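Local atomic coordinates of putative phosphomannomutase (Thermus thermophilus, PDB entry 1TUO), a protein that probably works as a magnesium-dependent phosphosugar mutase of the phosphohexose mutase family, with phosphopentomutase activity the likely assignment. Residues L156-F161 against L197-L202; V246-D251 against D347-S352; S174-V179 against L202-R207. All coordinates share one frame; numbering follows the deposited sequence.

Contact 1: residues L156-F161 against L197-L202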
# COMPACT_ATOMS: atom_id res chain seq x y z
N LEU A 156 20.07 -2.98 -3.44
CA LEU A 156 19.91 -1.53 -3.50
C LEU A 156 19.33 -0.92 -2.23
O LEU A 156 18.83 0.21 -2.25
CB LEU A 156 19.03 -1.14 -4.69
CG LEU A 156 19.76 -1.05 -6.03
CD1 LEU A 156 18.77 -0.80 -7.15
CD2 LEU A 156 20.79 0.06 -5.97
N ARG A 157 19.41 -1.66 -1.14
CA ARG A 157 18.89 -1.19 0.13
C ARG A 157 19.48 0.16 0.53
O ARG A 157 18.75 1.09 0.87
CB ARG A 157 19.16 -2.23 1.22
CG ARG A 157 18.54 -1.89 2.55
CD ARG A 157 18.74 -3.00 3.55
NE ARG A 157 18.12 -4.25 3.11
CZ ARG A 157 17.68 -5.19 3.94
NH1 ARG A 157 17.80 -5.01 5.25
NH2 ARG A 157 17.13 -6.30 3.46
N GLU A 158 20.81 0.27 0.49
CA GLU A 158 21.47 1.51 0.87
C GLU A 158 20.99 2.69 0.04
O GLU A 158 20.72 3.77 0.59
CB GLU A 158 22.98 1.37 0.72
CG GLU A 158 23.64 0.46 1.75
CD GLU A 158 23.59 1.03 3.16
OE1 GLU A 158 22.53 0.93 3.81
OE2 GLU A 158 24.63 1.57 3.61
N ALA A 159 20.88 2.50 -1.27
CA ALA A 159 20.43 3.58 -2.14
C ALA A 159 18.99 3.97 -1.81
O ALA A 159 18.62 5.14 -1.88
CB ALA A 159 20.54 3.16 -3.61
N TYR A 160 18.17 2.98 -1.47
CA TYR A 160 16.78 3.22 -1.11
C TYR A 160 16.73 4.07 0.16
O TYR A 160 15.93 5.00 0.27
CB TYR A 160 16.05 1.89 -0.89
CG TYR A 160 14.62 2.02 -0.41
CD1 TYR A 160 13.66 2.70 -1.18
CD2 TYR A 160 14.21 1.46 0.80
CE1 TYR A 160 12.33 2.83 -0.73
CE2 TYR A 160 12.90 1.57 1.24
CZ TYR A 160 11.96 2.26 0.48
OH TYR A 160 10.67 2.38 0.95
N PHE A 161 17.60 3.75 1.12
CA PHE A 161 17.65 4.51 2.36
C PHE A 161 18.05 5.95 2.08
O PHE A 161 17.51 6.89 2.66
CB PHE A 161 18.63 3.87 3.35
CG PHE A 161 18.18 2.54 3.89
CD1 PHE A 161 16.83 2.26 4.09
CD2 PHE A 161 19.12 1.57 4.23
CE1 PHE A 161 16.42 1.04 4.62
CE2 PHE A 161 18.72 0.34 4.77
CZ PHE A 161 17.36 0.08 4.96
N LEU A 197 17.28 3.84 9.96
CA LEU A 197 17.73 4.63 11.10
C LEU A 197 19.22 4.43 11.35
O LEU A 197 19.96 5.41 11.56
CB LEU A 197 16.94 4.23 12.35
CG LEU A 197 15.45 4.59 12.30
CD1 LEU A 197 14.73 3.94 13.48
CD2 LEU A 197 15.27 6.10 12.32
N ARG A 198 19.67 3.18 11.32
CA ARG A 198 21.07 2.89 11.52
C ARG A 198 21.86 3.53 10.39
O ARG A 198 22.98 4.00 10.59
CB ARG A 198 21.29 1.37 11.53
CG ARG A 198 22.75 0.94 11.41
CD ARG A 198 22.90 0.02 10.21
NE ARG A 198 22.41 0.68 8.99
CZ ARG A 198 22.06 0.03 7.89
NH1 ARG A 198 22.13 -1.29 7.83
NH2 ARG A 198 21.63 0.72 6.84
N HIS A 199 21.25 3.57 9.21
CA HIS A 199 21.88 4.16 8.04
C HIS A 199 22.16 5.66 8.20
O HIS A 199 23.19 6.16 7.73
CB HIS A 199 20.99 3.96 6.81
CG HIS A 199 21.53 4.60 5.56
ND1 HIS A 199 22.52 4.02 4.80
CD2 HIS A 199 21.22 5.77 4.96
CE1 HIS A 199 22.80 4.81 3.77
NE2 HIS A 199 22.02 5.87 3.85
N VAL A 200 21.24 6.37 8.85
CA VAL A 200 21.40 7.80 9.06
C VAL A 200 21.93 8.16 10.45
O VAL A 200 21.96 9.33 10.82
CB VAL A 200 20.06 8.54 8.84
CG1 VAL A 200 19.64 8.46 7.38
CG2 VAL A 200 18.98 7.95 9.74
N GLY A 201 22.33 7.14 11.21
CA GLY A 201 22.88 7.32 12.55
C GLY A 201 21.88 7.82 13.59
O GLY A 201 22.26 8.46 14.57
N LEU A 202 20.60 7.54 13.38
CA LEU A 202 19.57 7.97 14.33
C LEU A 202 19.37 6.88 15.38
O LEU A 202 18.99 5.76 15.06
CB LEU A 202 18.26 8.28 13.60
CG LEU A 202 18.22 9.64 12.90
CD1 LEU A 202 16.84 9.88 12.31
CD2 LEU A 202 18.59 10.74 13.88
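Helix 157-165 of the alpha/beta/alpha domain II meets the C-terminal end of helix 192-199 through two side chains from each, E158 and F161 facing R198 and H199. The E158 carboxylate is shared: OE1 makes a salt bridge to R198 NH2 at 3.2 Å, the carboxylate and guanidinium planes nearly perpendicular, and accepts a weak, bent hydrogen bond from H199 ND1, also at 3.2 Å. With CG anti to the backbone N (chi1 177°), H199 turns one face of its imidazole to F161, whose CB sits 3.8 Å from the imidazole centroid, a CH-pi contact. The two rings themselves meet obliquely, while R198 NH2 comes within 3.6 Å of F161 CE2. F161 also packs on F196 of helix 192-199. Just beyond, a Schellman motif with G201 at C-prime ends the helix, L202 N bonding back to L197 O. H199 NE2 is hydrogen-bonded to E162 OE1, one turn along the facing helix, so the imidazole is held between two carboxylates that would probably favour its cationic form. A leucine in place of H199 would probably leave E162 without this partner and E158 with R198 alone across the contact.

Contact 2: residues V246-D251 against D347-S352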
# COMPACT_ATOMS: atom_id res chain seq x y z
N VAL A 246 3.99 0.11 14.17
CA VAL A 246 3.60 0.18 12.77
C VAL A 246 3.66 -1.26 12.31
O VAL A 246 4.59 -1.99 12.65
CB VAL A 246 4.57 1.03 11.90
CG1 VAL A 246 4.36 2.50 12.19
CG2 VAL A 246 6.01 0.63 12.15
N ALA A 247 2.64 -1.69 11.57
CA ALA A 247 2.60 -3.05 11.06
C ALA A 247 2.58 -2.93 9.55
O ALA A 247 1.64 -2.39 8.98
CB ALA A 247 1.34 -3.76 11.54
N THR A 248 3.64 -3.40 8.90
CA THR A 248 3.69 -3.33 7.45
C THR A 248 3.12 -4.62 6.87
O THR A 248 3.29 -5.70 7.45
CB THR A 248 5.14 -3.11 6.94
OG1 THR A 248 6.03 -4.05 7.56
CG2 THR A 248 5.61 -1.70 7.28
N ASP A 249 2.41 -4.52 5.75
CA ASP A 249 1.83 -5.72 5.16
C ASP A 249 2.87 -6.58 4.44
O ASP A 249 4.07 -6.31 4.49
CB ASP A 249 0.66 -5.38 4.22
CG ASP A 249 1.11 -4.80 2.89
OD1 ASP A 249 0.31 -4.91 1.94
OD2 ASP A 249 2.22 -4.23 2.79
N GLY A 250 2.39 -7.62 3.76
CA GLY A 250 3.26 -8.55 3.06
C GLY A 250 4.42 -7.98 2.27
O GLY A 250 5.55 -8.46 2.41
N ASP A 251 4.14 -6.99 1.43
CA ASP A 251 5.19 -6.38 0.61
C ASP A 251 5.51 -4.95 1.05
O ASP A 251 6.22 -4.20 0.37
CB ASP A 251 4.76 -6.42 -0.87
CG ASP A 251 3.51 -5.61 -1.14
OD1 ASP A 251 2.68 -5.43 -0.22
OD2 ASP A 251 3.33 -5.16 -2.30
N ASP A 347 4.07 3.44 -0.40
CA ASP A 347 5.28 3.09 0.34
C ASP A 347 5.01 3.06 1.84
O ASP A 347 4.90 4.10 2.49
CB ASP A 347 6.41 4.08 0.01
CG ASP A 347 7.74 3.66 0.60
OD1 ASP A 347 8.79 4.03 0.02
OD2 ASP A 347 7.76 2.97 1.64
N GLY A 348 4.90 1.85 2.38
CA GLY A 348 4.63 1.69 3.80
C GLY A 348 5.81 2.00 4.69
O GLY A 348 5.64 2.29 5.88
N ILE A 349 7.01 1.93 4.13
CA ILE A 349 8.21 2.22 4.89
C ILE A 349 8.29 3.74 5.10
O ILE A 349 8.50 4.21 6.22
CB ILE A 349 9.46 1.72 4.15
CG1 ILE A 349 9.36 0.21 3.93
CG2 ILE A 349 10.72 2.07 4.95
CD1 ILE A 349 9.15 -0.61 5.20
N LEU A 350 8.10 4.50 4.03
CA LEU A 350 8.14 5.95 4.18
C LEU A 350 6.96 6.41 5.03
O LEU A 350 7.08 7.36 5.80
CB LEU A 350 8.09 6.66 2.82
CG LEU A 350 8.12 8.19 2.91
CD1 LEU A 350 9.33 8.62 3.74
CD2 LEU A 350 8.18 8.80 1.52
N THR A 351 5.81 5.74 4.91
CA THR A 351 4.66 6.12 5.72
C THR A 351 4.99 5.95 7.19
O THR A 351 4.66 6.81 8.01
CB THR A 351 3.41 5.27 5.40
OG1 THR A 351 3.02 5.48 4.04
CG2 THR A 351 2.25 5.69 6.29
N SER A 352 5.64 4.84 7.52
CA SER A 352 6.01 4.58 8.90
C SER A 352 6.94 5.67 9.41
O SER A 352 6.76 6.20 10.51
CB SER A 352 6.71 3.22 9.02
OG SER A 352 5.82 2.17 8.70
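Strand 246-248 and helix 348-352 run antiparallel, their axes 175° apart in direction and 9.3 Å from each other at closest approach, which sets V246 beside S352 and T248 beside G348. No hydrogen bond crosses between them. S352 reaches the strand with its hydroxyl: OG lies 3.6 Å from V246 CB, against the root of the isopropyl group, with both valine methyls nearby. OG stands anti to the carbonyl carbon (chi1 -65°) and so turns back along the helix, donating to G348 O at 2.8 Å. The same oxygen also accepts from S352 N, so two donors grip it, and the buried hydroxyl has its proton placed on the helix backbone. T248 presents its methyl: CG2 is 4.2 Å from I349 CD1 and 4.1 Å from S352 OG, and it sits over the backbone of G348, where no side chain intervenes. T248 OG1 turns elsewhere, to H182 NE2. This is the helix-on-sheet layer of an alpha/beta/alpha fold, but with strand and helix drawn from sequence domains II and III. Past the strand, D249-G250-D251 begins an Asp-Gly-Asp-Ala-Asp-Arg sequence resembling the family's metal-binding loop, the loop that in relatives binds magnesium, and probably does so here; D249 OD1 and D251 OD1 are both hydrogen-bonded to S109 OG. On the helix side D347 is the N-cap. Its OD2 accepts from L350 N at 2.9 Å, met from well above the carboxylate plane, and weakly from I349 N, while OD1 is held by Y160 OH and H342 NE2. T351 OG1 and T351 N reach D347 O from opposite faces of its plane, the hydroxyl at 2.8 Å.

Contact 3: residues S174-V179 against L202-R207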
# COMPACT_ATOMS: atom_id res chain seq x y z
N SER A 174 15.14 12.96 15.20
CA SER A 174 16.02 12.66 16.33
C SER A 174 15.35 13.01 17.66
O SER A 174 15.75 12.52 18.71
CB SER A 174 17.33 13.43 16.20
OG SER A 174 17.12 14.82 16.32
N GLY A 175 14.33 13.86 17.60
CA GLY A 175 13.63 14.27 18.80
C GLY A 175 12.63 13.26 19.34
O GLY A 175 12.15 13.41 20.47
N PHE A 176 12.31 12.23 18.56
CA PHE A 176 11.35 11.22 19.02
C PHE A 176 11.80 10.69 20.37
O PHE A 176 12.94 10.25 20.53
CB PHE A 176 11.25 10.07 18.01
CG PHE A 176 10.21 9.04 18.38
CD1 PHE A 176 8.87 9.39 18.51
CD2 PHE A 176 10.58 7.72 18.63
CE1 PHE A 176 7.91 8.45 18.87
CE2 PHE A 176 9.63 6.76 18.99
CZ PHE A 176 8.29 7.13 19.11
N SER A 177 10.90 10.71 21.34
CA SER A 177 11.21 10.27 22.70
C SER A 177 10.65 8.92 23.11
O SER A 177 10.75 8.52 24.27
CB SER A 177 10.74 11.34 23.70
OG SER A 177 9.35 11.61 23.53
N GLY A 178 10.06 8.19 22.17
CA GLY A 178 9.51 6.89 22.51
C GLY A 178 10.23 5.73 21.86
O GLY A 178 11.41 5.83 21.51
N VAL A 179 9.52 4.63 21.72
CA VAL A 179 10.05 3.43 21.09
C VAL A 179 9.12 3.08 19.94
O VAL A 179 7.91 3.23 20.06
CB VAL A 179 10.09 2.24 22.08
CG1 VAL A 179 8.72 2.04 22.69
CG2 VAL A 179 10.51 0.98 21.35
N LEU A 202 20.60 7.54 13.38
CA LEU A 202 19.57 7.97 14.33
C LEU A 202 19.37 6.88 15.38
O LEU A 202 18.99 5.76 15.06
CB LEU A 202 18.26 8.28 13.60
CG LEU A 202 18.22 9.64 12.90
CD1 LEU A 202 16.84 9.88 12.31
CD2 LEU A 202 18.59 10.74 13.88
N GLU A 203 19.63 7.23 16.64
CA GLU A 203 19.51 6.28 17.73
C GLU A 203 18.09 6.12 18.26
O GLU A 203 17.86 6.20 19.46
CB GLU A 203 20.45 6.67 18.87
CG GLU A 203 21.90 6.80 18.43
CD GLU A 203 22.48 5.49 17.91
OE1 GLU A 203 23.50 5.54 17.20
OE2 GLU A 203 21.92 4.42 18.23
N ILE A 204 17.15 5.92 17.35
CA ILE A 204 15.76 5.72 17.74
C ILE A 204 15.59 4.21 17.89
O ILE A 204 15.87 3.45 16.96
CB ILE A 204 14.78 6.24 16.67
CG1 ILE A 204 14.92 7.76 16.55
CG2 ILE A 204 13.35 5.85 17.03
CD1 ILE A 204 14.00 8.39 15.51
N PRO A 205 15.15 3.75 19.06
CA PRO A 205 14.98 2.31 19.27
C PRO A 205 13.79 1.70 18.53
O PRO A 205 12.68 2.21 18.59
CB PRO A 205 14.84 2.20 20.78
CG PRO A 205 14.15 3.47 21.14
CD PRO A 205 14.89 4.49 20.31
N VAL A 206 14.04 0.60 17.83
CA VAL A 206 12.99 -0.10 17.11
C VAL A 206 12.93 -1.52 17.63
O VAL A 206 13.91 -2.27 17.56
CB VAL A 206 13.26 -0.13 15.58
CG1 VAL A 206 12.29 -1.10 14.90
CG2 VAL A 206 13.08 1.26 15.00
N ARG A 207 11.78 -1.89 18.18
CA ARG A 207 11.59 -3.23 18.71
C ARG A 207 10.76 -4.01 17.70
O ARG A 207 9.60 -3.70 17.45
CB ARG A 207 10.89 -3.15 20.07
CG ARG A 207 11.75 -2.44 21.11
CD ARG A 207 11.05 -2.33 22.46
NE ARG A 207 11.86 -1.60 23.43
CZ ARG A 207 11.46 -1.29 24.66
NH1 ARG A 207 10.25 -1.66 25.07
NH2 ARG A 207 12.26 -0.61 25.48
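I204 N bonds weakly to L202 O at 2.9 Å, closing an inverse gamma turn centred on E203; from its two ends L202 and I204 reach across to S174 and F176. Nothing polar bridges the two segments, and the contact is made by carbon against carbon and carbon against carbonyl oxygen. L202 CD2 touches S174 CB at 3.8 Å, while S174 OG is turned back to K171 O. I204 crosses F176 at about a right angle, CG2 meeting F176 CD2 obliquely at 3.7 Å. F176 CG is anti to its own backbone N (chi1 -176°), and the ring lies beneath the following chain: G178 N stands over the ring centre, and a beta carbon on G178 would be crowded by F176 CZ. Next along, P205 CG rests 3.6 Å from G178 O. V179 then sends CG2 over one face of the R207 guanidinium, 3.5 Å from R207 CD and 3.6 Å from R207 NE; the extended arginine chain runs across the methyl at about a right angle, and R207 NH1 has a weak hydrogen bond to Y181 OH. Backbone hydrogen bonds of L180 with P205 and R207 carry this pairing into the parallel strands 180-183 and 206-209, joined through helix 192-199 as a beta-alpha-beta crossover. L356 of helix 348-362 packs on both F176 and I204. With no hydrogen bond between the segments, their fit rests largely on van der Waals packing, and the backbone bonds of the adjoining strands probably fix their relative position.

How the contacts relate
Contacts 1 and 3 interlock along the chain, their segments alternating in the order 156-161, 174-179, 197-202, 202-207, and they share L202; their centres lie 15 Å apart in domain II. The chain leaves helix 192-199 at contact 1 and enters edge strand 206-209 at contact 3, L197 packing against I204 and V206. Contact 2 comes later in the sequence, 16 Å from contact 1 and 17 Å from contact 3 between centres. It reaches the same five-stranded sheet as contact 3 through strand 244-248, and touches contact 1 where Y160 OH meets D347 OD1. Helix 348-362, in the domain III range, therefore packs against domain II near both contact 2 and contact 3, with the probable metal loop just past strand 244-248.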